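Local structure of ferredoxin (Rhodopseudomonas palustris, 4LTU) at residues 68-71 with 72-75. The protein carries a single [2Fe-2S] cluster and, as a member of the adrenodoxin/putidaredoxin family, probably transfers electrons between redox partners. Residues are numbered along the deposited sequence; the frame is centred on the assembly and turned at random.
Sequences EDDL and LDGT
Leu72 N donates to Glu68 O at 2.9 Å, an i to i+4 helical bond, and the backbone then tightens to i to i+3 spacing: Gly74 N reaches Leu71 O at 3.1 Å, while Asp73 N and Asp70 O, 3.3 Å apart, form only a weak bond. The Gly74 bond is nearly straight at its hydrogen, but its donor stands above the carbonyl plane of Leu71, and a type I beta turn follows from Leu72 to Thr75. Among the side chains, Glu68 and Leu72 run side by side in the same direction, with Glu68 CG lying 3.7 Å from Leu72 CD1. The extended Glu68 chain, its CG anti to the backbone N (chi1 179°), takes the carboxylate past this methyl to Arg84 and the backbone N of Leu85, so OE2 is held by a salt bridge and a hydrogen bond. In the beta-grasp fold of [2Fe-2S] ferredoxins, helix 66-72 packs here on strand 83-85, Leu71 and Leu72 both touching Leu85, and the side chain of Leu71 comes within about 5 Å of the cluster. On the exposed side, Asp73 has CG between its backbone N and carbonyl carbon (chi1 52°), which folds OD1 back to 3.1 Å from Asp70 O, an acceptor facing an acceptor. Asp70 OD1 lies 3.7 Å from Asp73 OD1, the carboxylate planes turned 82° apart; Arg79, which salt-bridges Asp69, makes only a long, weak ion pair with Asp73 OD2 and would probably offset part of its charge.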
# COMPACT_ATOMS: atom_id res chain seq x y z
N GLU A 68 9.19 8.48 4.47
CA GLU A 68 8.11 8.10 3.55
C GLU A 68 7.55 9.31 2.84
O GLU A 68 7.21 9.21 1.64
CB GLU A 68 6.98 7.39 4.27
CG GLU A 68 5.82 7.00 3.33
CD GLU A 68 4.80 6.11 4.00
OE1 GLU A 68 5.04 5.65 5.13
OE2 GLU A 68 3.73 5.90 3.40
N ASP A 69 7.42 10.43 3.55
CA ASP A 69 6.89 11.66 2.93
C ASP A 69 7.73 12.20 1.78
O ASP A 69 7.21 12.62 0.75
CB ASP A 69 6.70 12.78 3.95
CG ASP A 69 6.08 14.02 3.35
OD1 ASP A 69 4.87 13.95 2.98
OD2 ASP A 69 6.80 15.06 3.28
N ASP A 70 9.05 12.19 1.93
CA ASP A 70 9.89 12.61 0.80
C ASP A 70 9.95 11.56 -0.30
O ASP A 70 9.98 11.90 -1.49
CB ASP A 70 11.27 13.02 1.23
CG ASP A 70 12.08 13.59 0.07
OD1 ASP A 70 11.73 14.70 -0.42
OD2 ASP A 70 13.04 12.91 -0.35
N LEU A 71 9.99 10.28 0.07
CA LEU A 71 9.83 9.23 -0.95
C LEU A 71 8.56 9.44 -1.79
O LEU A 71 8.58 9.31 -3.01
CB LEU A 71 9.83 7.84 -0.31
CG LEU A 71 11.24 7.36 0.07
CD1 LEU A 71 11.16 6.05 0.84
CD2 LEU A 71 12.19 7.26 -1.18
N LEU A 72 7.48 9.80 -1.14
CA LEU A 72 6.20 9.89 -1.85
C LEU A 72 6.12 10.96 -2.94
O LEU A 72 5.31 10.81 -3.87
CB LEU A 72 5.03 10.01 -0.88
CG LEU A 72 4.70 8.70 -0.18
CD1 LEU A 72 3.69 8.94 0.93
CD2 LEU A 72 4.23 7.62 -1.21
N ASP A 73 6.94 12.01 -2.89
CA ASP A 73 6.83 12.93 -4.01
C ASP A 73 7.69 12.63 -5.24
O ASP A 73 7.72 13.42 -6.18
CB ASP A 73 6.82 14.43 -3.59
CG ASP A 73 7.95 14.79 -2.71
OD1 ASP A 73 9.08 14.39 -3.03
OD2 ASP A 73 7.72 15.48 -1.69
N GLY A 74 8.29 11.43 -5.23
CA GLY A 74 8.99 10.88 -6.38
C GLY A 74 8.26 9.71 -7.02
O GLY A 74 8.86 8.94 -7.80
N THR A 75 6.97 9.56 -6.71
CA THR A 75 6.17 8.46 -7.25
C THR A 75 6.01 8.57 -8.77
O THR A 75 6.20 9.65 -9.32
CB THR A 75 4.78 8.38 -6.56
OG1 THR A 75 4.20 9.69 -6.51
CG2 THR A 75 4.92 7.84 -5.14